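PDB 4TW5: Eps1p from Saccharomyces cerevisiae, which belongs to the thioredoxin-fold proteins, pairing a thioredoxin domain with a second domain that is probably thioredoxin-like, and carries several disulfides. Local coordinates for residues Glu182-Gln193 against Tyr254-Val262. Residues are numbered along the deposited sequence; the frame is centred on the assembly and turned at random.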
loop_
_atom_site.group_PDB
_atom_site.type_symbol
_atom_site.label_atom_id
_atom_site.label_comp_id
_atom_site.label_asym_id
_atom_site.label_seq_id
_atom_site.Cartn_x
_atom_site.Cartn_y
_atom_site.Cartn_z
ATOM N N GLU A 182 11.023 -12.376 -21.296
ATOM C CA GLU A 182 11.327 -13.791 -21.473
ATOM C C GLU A 182 10.216 -14.634 -20.824
ATOM O O GLU A 182 9.773 -15.654 -21.361
ATOM C CB GLU A 182 12.674 -14.156 -20.847
ATOM C CG GLU A 182 13.185 -15.574 -21.179
ATOM C CD GLU A 182 14.502 -15.924 -20.473
ATOM O OE1 GLU A 182 14.684 -15.530 -19.303
ATOM O OE2 GLU A 182 15.373 -16.581 -21.087
ATOM N N PHE A 183 9.787 -14.220 -19.639
ATOM C CA PHE A 183 8.841 -15.036 -18.904
ATOM C C PHE A 183 7.439 -14.971 -19.503
ATOM O O PHE A 183 6.628 -15.848 -19.216
ATOM C CB PHE A 183 8.802 -14.640 -17.421
ATOM C CG PHE A 183 8.196 -15.706 -16.526
ATOM C CD1 PHE A 183 8.861 -16.896 -16.305
ATOM C CD2 PHE A 183 6.946 -15.531 -15.949
ATOM C CE1 PHE A 183 8.306 -17.877 -15.509
ATOM C CE2 PHE A 183 6.380 -16.524 -15.142
ATOM C CZ PHE A 183 7.065 -17.690 -14.923
ATOM N N GLN A 184 7.133 -13.966 -20.333
ATOM C CA GLN A 184 5.809 -13.992 -20.971
ATOM C C GLN A 184 5.683 -15.172 -21.925
ATOM O O GLN A 184 4.614 -15.767 -22.058
ATOM C CB GLN A 184 5.495 -12.713 -21.706
ATOM C CG GLN A 184 4.970 -11.603 -20.826
ATOM C CD GLN A 184 4.632 -10.367 -21.653
ATOM O OE1 GLN A 184 5.525 -9.699 -22.182
ATOM N NE2 GLN A 184 3.348 -10.050 -21.750
ATOM N N ARG A 185 6.776 -15.505 -22.591
ATOM C CA ARG A 185 6.786 -16.644 -23.480
ATOM C C ARG A 185 6.616 -17.901 -22.649
ATOM O O ARG A 185 5.799 -18.769 -22.964
ATOM C CB ARG A 185 8.096 -16.708 -24.270
ATOM C CG ARG A 185 8.131 -17.867 -25.229
ATOM C CD ARG A 185 9.272 -17.772 -26.169
ATOM N NE ARG A 185 8.804 -18.121 -27.504
ATOM C CZ ARG A 185 9.050 -19.265 -28.123
ATOM N NH1 ARG A 185 9.810 -20.190 -27.557
ATOM N NH2 ARG A 185 8.567 -19.454 -29.329
ATOM N N THR A 186 7.422 -17.989 -21.595
ATOM C CA THR A 186 7.397 -19.101 -20.675
ATOM C C THR A 186 6.018 -19.270 -20.047
ATOM O O THR A 186 5.507 -20.389 -19.985
ATOM C CB THR A 186 8.461 -18.933 -19.606
ATOM O OG1 THR A 186 9.728 -18.821 -20.250
ATOM C CG2 THR A 186 8.513 -20.125 -18.710
ATOM N N TRP A 187 5.400 -18.172 -19.616
ATOM C CA TRP A 187 4.101 -18.262 -18.969
ATOM C C TRP A 187 2.990 -18.745 -19.906
ATOM O O TRP A 187 2.118 -19.528 -19.510
ATOM C CB TRP A 187 3.719 -16.933 -18.349
ATOM C CG TRP A 187 2.503 -17.065 -17.536
ATOM C CD1 TRP A 187 1.284 -16.521 -17.797
ATOM C CD2 TRP A 187 2.353 -17.850 -16.340
ATOM N NE1 TRP A 187 0.390 -16.890 -16.830
ATOM C CE2 TRP A 187 1.004 -17.733 -15.938
ATOM C CE3 TRP A 187 3.223 -18.658 -15.590
ATOM C CZ2 TRP A 187 0.489 -18.375 -14.793
ATOM C CZ3 TRP A 187 2.708 -19.314 -14.424
ATOM C CH2 TRP A 187 1.354 -19.143 -14.042
ATOM N N LYS A 188 3.034 -18.288 -21.149
ATOM C CA LYS A 188 2.090 -18.721 -22.153
ATOM C C LYS A 188 2.225 -20.224 -22.427
ATOM O O LYS A 188 1.238 -20.931 -22.499
ATOM C CB LYS A 188 2.311 -17.931 -23.445
ATOM C CG LYS A 188 1.341 -18.251 -24.567
ATOM C CD LYS A 188 1.509 -17.216 -25.648
ATOM C CE LYS A 188 0.555 -17.422 -26.791
ATOM N NZ LYS A 188 0.703 -16.325 -27.777
ATOM N N ILE A 189 3.454 -20.709 -22.543
ATOM C CA ILE A 189 3.682 -22.120 -22.812
ATOM C C ILE A 189 3.165 -22.963 -21.613
ATOM O O ILE A 189 2.392 -23.906 -21.795
ATOM C CB ILE A 189 5.194 -22.385 -23.091
ATOM C CG1 ILE A 189 5.646 -21.628 -24.337
ATOM C CG2 ILE A 189 5.481 -23.852 -23.285
ATOM C CD1 ILE A 189 7.161 -21.587 -24.530
ATOM N N ILE A 190 3.522 -22.548 -20.401
ATOM C CA ILE A 190 3.014 -23.138 -19.171
ATOM C C ILE A 190 1.506 -23.169 -19.122
ATOM O O ILE A 190 0.930 -24.162 -18.642
ATOM C CB ILE A 190 3.534 -22.387 -17.953
ATOM C CG1 ILE A 190 5.042 -22.571 -17.856
ATOM C CG2 ILE A 190 2.841 -22.825 -16.685
ATOM C CD1 ILE A 190 5.708 -21.599 -16.930
ATOM N N SER A 191 0.847 -22.098 -19.557
ATOM C CA SER A 191 -0.608 -22.072 -19.466
ATOM C C SER A 191 -1.230 -23.127 -20.386
ATOM O O SER A 191 -2.191 -23.789 -20.018
ATOM C CB SER A 191 -1.169 -20.703 -19.800
ATOM O OG SER A 191 -1.155 -20.474 -21.193
ATOM N N ARG A 192 -0.657 -23.301 -21.569
ATOM C CA ARG A 192 -1.225 -24.240 -22.516
ATOM C C ARG A 192 -0.915 -25.682 -22.104
ATOM O O ARG A 192 -1.752 -26.533 -22.235
ATOM C CB ARG A 192 -0.716 -23.951 -23.923
ATOM C CG ARG A 192 -1.425 -22.752 -24.570
ATOM C CD ARG A 192 -0.785 -22.293 -25.899
ATOM N NE ARG A 192 -0.629 -23.302 -26.956
ATOM C CZ ARG A 192 -1.621 -23.804 -27.688
ATOM N NH1 ARG A 192 -2.863 -23.404 -27.493
ATOM N NH2 ARG A 192 -1.361 -24.688 -28.637
ATOM N N GLN A 193 0.272 -25.947 -21.592
ATOM C CA GLN A 193 0.604 -27.298 -21.168
ATOM C C GLN A 193 -0.260 -27.738 -19.976
ATOM O O GLN A 193 -0.755 -28.861 -19.949
ATOM C CB GLN A 193 2.099 -27.387 -20.833
ATOM C CG GLN A 193 3.002 -27.298 -22.069
ATOM C CD GLN A 193 4.466 -27.511 -21.726
ATOM O OE1 GLN A 193 4.985 -26.889 -20.814
ATOM N NE2 GLN A 193 5.135 -28.390 -22.455
ATOM N N TYR A 254 14.256 -19.158 -10.739
ATOM C CA TYR A 254 13.760 -18.714 -12.033
ATOM C C TYR A 254 14.221 -19.693 -13.099
ATOM O O TYR A 254 15.309 -20.251 -13.021
ATOM C CB TYR A 254 14.247 -17.306 -12.378
ATOM C CG TYR A 254 13.876 -16.866 -13.798
ATOM C CD1 TYR A 254 12.727 -16.146 -14.047
ATOM C CD2 TYR A 254 14.684 -17.184 -14.875
ATOM C CE1 TYR A 254 12.399 -15.755 -15.307
ATOM C CE2 TYR A 254 14.362 -16.797 -16.137
ATOM C CZ TYR A 254 13.218 -16.081 -16.349
ATOM O OH TYR A 254 12.890 -15.692 -17.616
ATOM N N SER A 255 13.381 -19.892 -14.100
ATOM C CA SER A 255 13.772 -20.676 -15.257
ATOM C C SER A 255 13.184 -20.111 -16.548
ATOM O O SER A 255 12.110 -19.530 -16.535
ATOM C CB SER A 255 13.320 -22.124 -15.067
ATOM O OG SER A 255 13.767 -22.930 -16.130
ATOM N N ALA A 256 13.892 -20.259 -17.663
ATOM C CA ALA A 256 13.293 -19.942 -18.959
ATOM C C ALA A 256 12.498 -21.147 -19.479
ATOM O O ALA A 256 11.732 -21.055 -20.433
ATOM C CB ALA A 256 14.336 -19.540 -19.941
ATOM N N LYS A 257 12.700 -22.291 -18.848
ATOM C CA LYS A 257 11.982 -23.491 -19.248
ATOM C C LYS A 257 10.665 -23.616 -18.517
ATOM O O LYS A 257 10.560 -23.251 -17.337
ATOM C CB LYS A 257 12.848 -24.719 -19.021
ATOM C CG LYS A 257 14.048 -24.767 -19.952
ATOM C CD LYS A 257 15.137 -25.676 -19.432
ATOM C CE LYS A 257 16.450 -25.425 -20.143
ATOM N NZ LYS A 257 17.482 -26.434 -19.785
ATOM N N SER A 258 9.658 -24.141 -19.214
ATOM C CA SER A 258 8.324 -24.274 -18.636
ATOM C C SER A 258 8.224 -25.469 -17.681
ATOM O O SER A 258 7.332 -25.513 -16.834
ATOM C CB SER A 258 7.286 -24.431 -19.729
ATOM O OG SER A 258 7.430 -25.696 -20.333
ATOM N N ASP A 259 9.170 -26.403 -17.793
ATOM C CA ASP A 259 9.009 -27.740 -17.224
ATOM C C ASP A 259 8.886 -27.751 -15.708
ATOM O O ASP A 259 8.010 -28.437 -15.156
ATOM C CB ASP A 259 10.182 -28.652 -17.605
ATOM C CG ASP A 259 10.371 -28.781 -19.090
ATOM O OD1 ASP A 259 9.549 -28.235 -19.865
ATOM O OD2 ASP A 259 11.336 -29.461 -19.488
ATOM N N GLY A 260 9.772 -27.010 -15.043
ATOM C CA GLY A 260 9.764 -26.937 -13.595
ATOM C C GLY A 260 8.437 -26.455 -13.057
ATOM O O GLY A 260 7.895 -27.038 -12.109
ATOM N N TYR A 261 7.892 -25.418 -13.684
ATOM C CA TYR A 261 6.607 -24.869 -13.277
ATOM C C TYR A 261 5.424 -25.852 -13.519
ATOM O O TYR A 261 4.537 -25.983 -12.672
ATOM C CB TYR A 261 6.352 -23.546 -14.008
ATOM C CG TYR A 261 7.468 -22.539 -13.780
ATOM C CD1 TYR A 261 7.501 -21.764 -12.643
ATOM C CD2 TYR A 261 8.489 -22.390 -14.697
ATOM C CE1 TYR A 261 8.511 -20.881 -12.418
ATOM C CE2 TYR A 261 9.508 -21.494 -14.479
ATOM C CZ TYR A 261 9.513 -20.745 -13.333
ATOM O OH TYR A 261 10.521 -19.842 -13.100
ATOM N N VAL A 262 5.428 -26.551 -14.651
ATOM C CA VAL A 262 4.344 -27.482 -14.971
ATOM C C VAL A 262 4.313 -28.602 -13.936
ATOM O O VAL A 262 3.269 -28.893 -13.338
ATOM C CB VAL A 262 4.502 -28.081 -16.394
ATOM C CG1 VAL A 262 3.561 -29.278 -16.598
ATOM C CG2 VAL A 262 4.206 -27.022 -17.448
HETATM O O HOH W 1 11.471 -17.507 -18.685
#
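The hydroxyl of Y254 sits between two oxygens: its OH donates a very short bond of 2.5 Å to E182 OE1, a length doubtful at this resolution, and accepts from a water that also donates to S255 O. The same water bonds T186 OG1, which lies 3.0 Å from A256 O, a second possible acceptor for its proton. E182 reaches the hydroxyl as an extended arm, CG anti to the backbone N (chi1 -171°), and its OE1 arrives at the edge of the Y254 ring. Next to this polar patch, F183 drives its edge into one face of Y261, planes 72° apart; F183 CE1 lies 3.8 Å from Y261 CZ. Y261 OH in turn accepts from S255 N, tying the residues before the helix back onto Y261 of helix 259-265. Further along, I190 CD1 touches Y261 CB at 3.6 Å, and I190 CG1 packs on S258 CB. S258 OG donates to Q193 OE1 (2.8 Å), tilted 25° from the amide plane, while Q193 NE2 bonds R116 O. Helix 180-196 also meets strand 155-160, through W187 and I190, in what is probably a second thioredoxin-like domain. Directional bonds at both ends of the buried F183-Y261-I190 middle probably fix how the segments are set.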